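Local coordinates for protein beta sliding clamp (Borrelia burgdorferi, PDB 6DJ8) that probably encircles DNA as a ring-shaped head-to-tail homodimer, tethering DNA polymerases and other proteins to it and giving them processivity, at residues A[284-298]-A[347-359]. Sequence-based numbering, arbitrary orientation.
Sequences LGILKDRLARVNLYV and NISYFVEAISVFE
Asp289 OD1 takes two arginines from opposite faces of its carboxylate: Arg293 NE at 2.7 Å, nearly straight, and Arg290 NH1, more bent. Arg293 comes side-on and adds NH1 to OD2, on the syn lone pair. This network lies on the side of helix 284-294 turned from helix 348-355 and faces the second subunit, where Arg293 bonds Asn94 and Ala92 and Arg290 makes a cation-pi contact with Phe95, all of that neighbouring chain.

On the other side of the helix the contact is apolar. Leu291 is a knob among Ile348, Phe351, Val352 and Ile355. Its CD1 meets Ile355 CD1 tip to tip at 3.5 Å and also lies over one face of the Phe351 ring, 4.2 Å from the centroid, a CH-pi contact offset toward the rim. Ile355 answers as a knob among Leu284, Leu287, Lys288 and Leu291; with chi1 at 73° its CG1 is wedged between its own backbone N and C, which carries Ile355 CD1 to 3.7 Å from Lys288 CG.

These are the paired helices of the C-terminal clamp domain, running roughly antiparallel (149°) with axes 10.7 Å apart. As in other sliding clamps, such pairs line the inside of the ring against outer sheets; here strands 303-308 and 362-367 back the core, with Leu304 against Leu291 and Ile365 against Phe351.

Toward the end of helix 284-294, Ile348 extends CG1 anti to its backbone N (chi1 -168°), bringing CD1 to 3.6 Å from Leu291 O and against Val294 CG1. Asn295 OD1 rests 3.8 Å from Ile348 CG2 while accepting a hydrogen bond from Arg302. At the far end, Leu284 CD2 packs on Phe358 CB at 3.7 Å, crossing at about a right angle, and the Phe358 ring goes on to meet Phe383.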
loop_
_atom_site.group_PDB
_atom_site.type_symbol
_atom_site.label_atom_id
_atom_site.label_comp_id
_atom_site.label_asym_id
_atom_site.label_seq_id
_atom_site.Cartn_x
_atom_site.Cartn_y
_atom_site.Cartn_z
ATOM N N LEU A 284 -21.316 -3.038 -18.724
ATOM C CA LEU A 284 -20.685 -2.452 -17.538
ATOM C C LEU A 284 -19.191 -2.745 -17.475
ATOM O O LEU A 284 -18.386 -1.840 -17.232
ATOM C CB LEU A 284 -21.375 -2.958 -16.266
ATOM C CG LEU A 284 -20.968 -2.309 -14.934
ATOM C CD1 LEU A 284 -21.269 -0.813 -14.913
ATOM C CD2 LEU A 284 -21.637 -3.026 -13.762
ATOM N N GLY A 285 -18.804 -4.012 -17.648
ATOM C CA GLY A 285 -17.395 -4.363 -17.542
ATOM C C GLY A 285 -16.530 -3.616 -18.540
ATOM O O GLY A 285 -15.433 -3.158 -18.212
ATOM N N ILE A 286 -17.024 -3.462 -19.766
ATOM C CA ILE A 286 -16.263 -2.750 -20.788
ATOM C C ILE A 286 -16.246 -1.255 -20.499
ATOM O O ILE A 286 -15.221 -0.583 -20.688
ATOM C CB ILE A 286 -16.815 -3.087 -22.182
ATOM C CG1 ILE A 286 -16.288 -4.468 -22.588
ATOM C CG2 ILE A 286 -16.404 -2.035 -23.201
ATOM C CD1 ILE A 286 -17.290 -5.360 -23.197
ATOM N N LEU A 287 -17.363 -0.706 -20.022
ATOM C CA LEU A 287 -17.337 0.683 -19.576
ATOM C C LEU A 287 -16.270 0.884 -18.499
ATOM O O LEU A 287 -15.470 1.824 -18.572
ATOM C CB LEU A 287 -18.711 1.105 -19.058
ATOM C CG LEU A 287 -18.757 2.571 -18.635
ATOM C CD1 LEU A 287 -18.244 3.452 -19.780
ATOM C CD2 LEU A 287 -20.196 2.946 -18.249
ATOM N N LYS A 288 -16.238 0.002 -17.490
ATOM C CA LYS A 288 -15.247 0.154 -16.421
ATOM C C LYS A 288 -13.829 0.120 -16.972
ATOM O O LYS A 288 -12.994 0.954 -16.612
ATOM C CB LYS A 288 -15.404 -0.937 -15.364
ATOM C CG LYS A 288 -16.571 -0.785 -14.416
ATOM C CD LYS A 288 -16.385 -1.745 -13.249
ATOM C CE LYS A 288 -17.684 -2.429 -12.900
ATOM N NZ LYS A 288 -17.499 -3.496 -11.883
ATOM N N ASP A 289 -13.544 -0.844 -17.851
ATOM C CA ASP A 289 -12.197 -0.998 -18.402
ATOM C C ASP A 289 -11.769 0.251 -19.168
ATOM O O ASP A 289 -10.653 0.752 -18.989
ATOM C CB ASP A 289 -12.162 -2.236 -19.300
ATOM C CG ASP A 289 -10.893 -2.335 -20.113
ATOM O OD1 ASP A 289 -10.820 -1.713 -21.189
ATOM O OD2 ASP A 289 -9.962 -3.028 -19.666
ATOM N N ARG A 290 -12.664 0.788 -20.004
ATOM C CA ARG A 290 -12.319 1.938 -20.835
ATOM C C ARG A 290 -12.164 3.208 -20.011
ATOM O O ARG A 290 -11.318 4.060 -20.328
ATOM C CB ARG A 290 -13.379 2.145 -21.921
ATOM C CG ARG A 290 -13.497 0.976 -22.892
ATOM C CD ARG A 290 -12.140 0.507 -23.442
ATOM N NE ARG A 290 -12.333 -0.379 -24.596
ATOM C CZ ARG A 290 -12.367 -1.708 -24.530
ATOM N NH1 ARG A 290 -12.205 -2.319 -23.365
ATOM N NH2 ARG A 290 -12.546 -2.428 -25.631
ATOM N N LEU A 291 -12.984 3.367 -18.967
ATOM C CA LEU A 291 -12.836 4.533 -18.102
ATOM C C LEU A 291 -11.491 4.505 -17.394
ATOM O O LEU A 291 -10.879 5.555 -17.157
ATOM C CB LEU A 291 -13.979 4.600 -17.071
ATOM C CG LEU A 291 -15.318 5.008 -17.694
ATOM C CD1 LEU A 291 -16.453 4.869 -16.683
ATOM C CD2 LEU A 291 -15.232 6.437 -18.196
ATOM N N ALA A 292 -11.033 3.311 -17.020
ATOM C CA ALA A 292 -9.724 3.216 -16.383
ATOM C C ALA A 292 -8.613 3.593 -17.356
ATOM O O ALA A 292 -7.577 4.125 -16.942
ATOM C CB ALA A 292 -9.506 1.812 -15.820
ATOM N N ARG A 293 -8.809 3.333 -18.649
ATOM C CA ARG A 293 -7.781 3.697 -19.616
ATOM C C ARG A 293 -7.835 5.185 -19.943
ATOM O O ARG A 293 -6.797 5.858 -19.934
ATOM C CB ARG A 293 -7.921 2.844 -20.867
ATOM C CG ARG A 293 -7.786 1.381 -20.551
ATOM C CD ARG A 293 -8.201 0.512 -21.712
ATOM N NE ARG A 293 -8.283 -0.871 -21.278
ATOM C CZ ARG A 293 -7.213 -1.638 -21.107
ATOM N NH1 ARG A 293 -7.351 -2.889 -20.702
ATOM N NH2 ARG A 293 -6.000 -1.136 -21.335
ATOM N N VAL A 294 -9.035 5.722 -20.212
ATOM C CA VAL A 294 -9.126 7.136 -20.574
ATOM C C VAL A 294 -8.774 8.003 -19.378
ATOM O O VAL A 294 -8.249 9.116 -19.537
ATOM C CB VAL A 294 -10.531 7.474 -21.142
ATOM C CG1 VAL A 294 -11.584 7.615 -20.026
ATOM C CG2 VAL A 294 -10.486 8.754 -21.945
ATOM N N ASN A 295 -8.989 7.489 -18.163
ATOM C CA ASN A 295 -8.559 8.194 -16.961
ATOM C C ASN A 295 -7.093 8.612 -17.041
ATOM O O ASN A 295 -6.707 9.620 -16.447
ATOM C CB ASN A 295 -8.738 7.307 -15.728
ATOM C CG ASN A 295 -8.444 8.044 -14.441
ATOM O OD1 ASN A 295 -8.986 9.122 -14.196
ATOM N ND2 ASN A 295 -7.542 7.483 -13.626
ATOM N N LEU A 296 -6.266 7.866 -17.782
ATOM C CA LEU A 296 -4.851 8.233 -17.860
ATOM C C LEU A 296 -4.636 9.506 -18.658
ATOM O O LEU A 296 -3.503 10.001 -18.709
ATOM C CB LEU A 296 -4.049 7.079 -18.466
ATOM C CG LEU A 296 -4.011 5.845 -17.558
ATOM C CD1 LEU A 296 -3.477 4.632 -18.309
ATOM C CD2 LEU A 296 -3.156 6.126 -16.325
ATOM N N TYR A 297 -5.703 10.048 -19.258
ATOM C CA TYR A 297 -5.652 11.258 -20.066
ATOM C C TYR A 297 -6.557 12.361 -19.535
ATOM O O TYR A 297 -6.837 13.330 -20.255
ATOM C CB TYR A 297 -6.013 10.933 -21.520
ATOM C CG TYR A 297 -4.918 10.130 -22.167
ATOM C CD1 TYR A 297 -4.904 8.744 -22.076
ATOM C CD2 TYR A 297 -3.858 10.764 -22.814
ATOM C CE1 TYR A 297 -3.865 8.001 -22.642
ATOM C CE2 TYR A 297 -2.810 10.032 -23.370
ATOM C CZ TYR A 297 -2.821 8.659 -23.283
ATOM O OH TYR A 297 -1.791 7.940 -23.854
ATOM N N VAL A 298 -7.049 12.228 -18.316
ATOM C CA VAL A 298 -7.891 13.234 -17.690
ATOM C C VAL A 298 -7.070 13.941 -16.621
ATOM O O VAL A 298 -6.330 13.294 -15.877
ATOM C CB VAL A 298 -9.164 12.603 -17.093
ATOM C CG1 VAL A 298 -9.973 13.667 -16.376
ATOM C CG2 VAL A 298 -10.001 11.951 -18.214
ATOM N N ASN A 347 -17.502 14.562 -14.514
ATOM C CA ASN A 347 -16.429 14.233 -13.575
ATOM C C ASN A 347 -16.176 12.733 -13.611
ATOM O O ASN A 347 -17.020 11.940 -13.176
ATOM C CB ASN A 347 -16.843 14.692 -12.179
ATOM C CG ASN A 347 -15.767 14.445 -11.131
ATOM O OD1 ASN A 347 -15.215 13.355 -11.037
ATOM N ND2 ASN A 347 -15.497 15.459 -10.317
ATOM N N ILE A 348 -15.005 12.335 -14.110
ATOM C CA ILE A 348 -14.731 10.908 -14.267
ATOM C C ILE A 348 -14.688 10.196 -12.924
ATOM O O ILE A 348 -15.036 9.011 -12.838
ATOM C CB ILE A 348 -13.417 10.671 -15.047
ATOM C CG1 ILE A 348 -13.322 9.197 -15.449
ATOM C CG2 ILE A 348 -12.211 11.047 -14.197
ATOM C CD1 ILE A 348 -12.192 8.888 -16.466
ATOM N N SER A 349 -14.275 10.877 -11.853
ATOM C CA SER A 349 -14.270 10.186 -10.563
ATOM C C SER A 349 -15.699 9.862 -10.124
ATOM O O SER A 349 -15.978 8.748 -9.663
ATOM C CB SER A 349 -13.549 11.026 -9.509
ATOM O OG SER A 349 -12.165 11.120 -9.798
ATOM N N TYR A 350 -16.622 10.809 -10.301
ATOM C CA TYR A 350 -18.031 10.541 -9.986
ATOM C C TYR A 350 -18.557 9.381 -10.813
ATOM O O TYR A 350 -19.225 8.478 -10.296
ATOM C CB TYR A 350 -18.871 11.786 -10.242
ATOM C CG TYR A 350 -18.609 12.970 -9.336
ATOM C CD1 TYR A 350 -17.904 12.829 -8.144
ATOM C CD2 TYR A 350 -19.093 14.239 -9.673
ATOM C CE1 TYR A 350 -17.667 13.919 -7.321
ATOM C CE2 TYR A 350 -18.870 15.331 -8.861
ATOM C CZ TYR A 350 -18.158 15.161 -7.680
ATOM O OH TYR A 350 -17.932 16.241 -6.865
ATOM N N PHE A 351 -18.272 9.404 -12.116
ATOM C CA PHE A 351 -18.745 8.366 -13.025
ATOM C C PHE A 351 -18.235 7.004 -12.579
ATOM O O PHE A 351 -19.010 6.060 -12.384
ATOM C CB PHE A 351 -18.263 8.707 -14.449
ATOM C CG PHE A 351 -19.025 8.035 -15.572
ATOM C CD1 PHE A 351 -20.213 7.348 -15.346
ATOM C CD2 PHE A 351 -18.539 8.110 -16.873
ATOM C CE1 PHE A 351 -20.900 6.741 -16.405
ATOM C CE2 PHE A 351 -19.234 7.516 -17.952
ATOM C CZ PHE A 351 -20.400 6.824 -17.716
ATOM N N VAL A 352 -16.920 6.905 -12.367
ATOM C CA VAL A 352 -16.300 5.639 -11.975
ATOM C C VAL A 352 -16.817 5.192 -10.614
ATOM O O VAL A 352 -17.148 4.017 -10.418
ATOM C CB VAL A 352 -14.760 5.772 -11.960
ATOM C CG1 VAL A 352 -14.119 4.560 -11.291
ATOM C CG2 VAL A 352 -14.209 5.974 -13.386
ATOM N N GLU A 353 -16.859 6.115 -9.641
ATOM C CA GLU A 353 -17.362 5.740 -8.322
ATOM C C GLU A 353 -18.774 5.197 -8.417
ATOM O O GLU A 353 -19.116 4.212 -7.757
ATOM C CB GLU A 353 -17.351 6.931 -7.369
ATOM C CG GLU A 353 -16.392 6.829 -6.256
ATOM C CD GLU A 353 -16.762 7.754 -5.110
ATOM O OE1 GLU A 353 -16.652 7.305 -3.933
ATOM O OE2 GLU A 353 -17.165 8.914 -5.397
ATOM N N ALA A 354 -19.624 5.851 -9.212
ATOM C CA ALA A 354 -21.013 5.419 -9.281
ATOM C C ALA A 354 -21.112 4.044 -9.931
ATOM O O ALA A 354 -21.715 3.122 -9.372
ATOM C CB ALA A 354 -21.850 6.460 -10.034
ATOM N N ILE A 355 -20.470 3.854 -11.086
ATOM C CA ILE A 355 -20.691 2.577 -11.748
ATOM C C ILE A 355 -20.053 1.426 -10.975
ATOM O O ILE A 355 -20.466 0.275 -11.146
ATOM C CB ILE A 355 -20.189 2.606 -13.201
ATOM C CG1 ILE A 355 -18.667 2.577 -13.239
ATOM C CG2 ILE A 355 -20.751 3.812 -13.936
ATOM C CD1 ILE A 355 -18.147 2.552 -14.653
ATOM N N SER A 356 -19.101 1.710 -10.080
ATOM C CA SER A 356 -18.475 0.634 -9.325
ATOM C C SER A 356 -19.431 -0.035 -8.341
ATOM O O SER A 356 -19.116 -1.114 -7.838
ATOM C CB SER A 356 -17.245 1.158 -8.571
ATOM O OG SER A 356 -17.641 1.825 -7.373
ATOM N N VAL A 357 -20.596 0.550 -8.054
ATOM C CA VAL A 357 -21.531 -0.126 -7.165
ATOM C C VAL A 357 -22.575 -0.932 -7.914
ATOM O O VAL A 357 -23.355 -1.652 -7.275
ATOM C CB VAL A 357 -22.193 0.868 -6.186
ATOM C CG1 VAL A 357 -21.116 1.701 -5.486
ATOM C CG2 VAL A 357 -23.207 1.767 -6.898
ATOM N N PHE A 358 -22.581 -0.887 -9.248
ATOM C CA PHE A 358 -23.580 -1.612 -10.030
ATOM C C PHE A 358 -23.233 -3.093 -10.099
ATOM O O PHE A 358 -22.059 -3.465 -10.109
ATOM C CB PHE A 358 -23.688 -1.018 -11.440
ATOM C CG PHE A 358 -24.507 0.231 -11.495
ATOM C CD1 PHE A 358 -24.103 1.366 -10.820
ATOM C CD2 PHE A 358 -25.670 0.282 -12.245
ATOM C CE1 PHE A 358 -24.859 2.515 -10.859
ATOM C CE2 PHE A 358 -26.429 1.437 -12.291
ATOM C CZ PHE A 358 -26.023 2.553 -11.595
ATOM N N GLU A 359 -24.260 -3.946 -10.088
ATOM C CA GLU A 359 -24.037 -5.383 -10.166
ATOM C C GLU A 359 -24.642 -6.041 -11.397
ATOM O O GLU A 359 -24.523 -7.261 -11.536
ATOM C CB GLU A 359 -24.595 -6.082 -8.917
ATOM C CG GLU A 359 -24.839 -5.149 -7.753
ATOM C CD GLU A 359 -25.209 -5.870 -6.470
ATOM O OE1 GLU A 359 -24.365 -5.901 -5.550
ATOM O OE2 GLU A 359 -26.337 -6.400 -6.380
#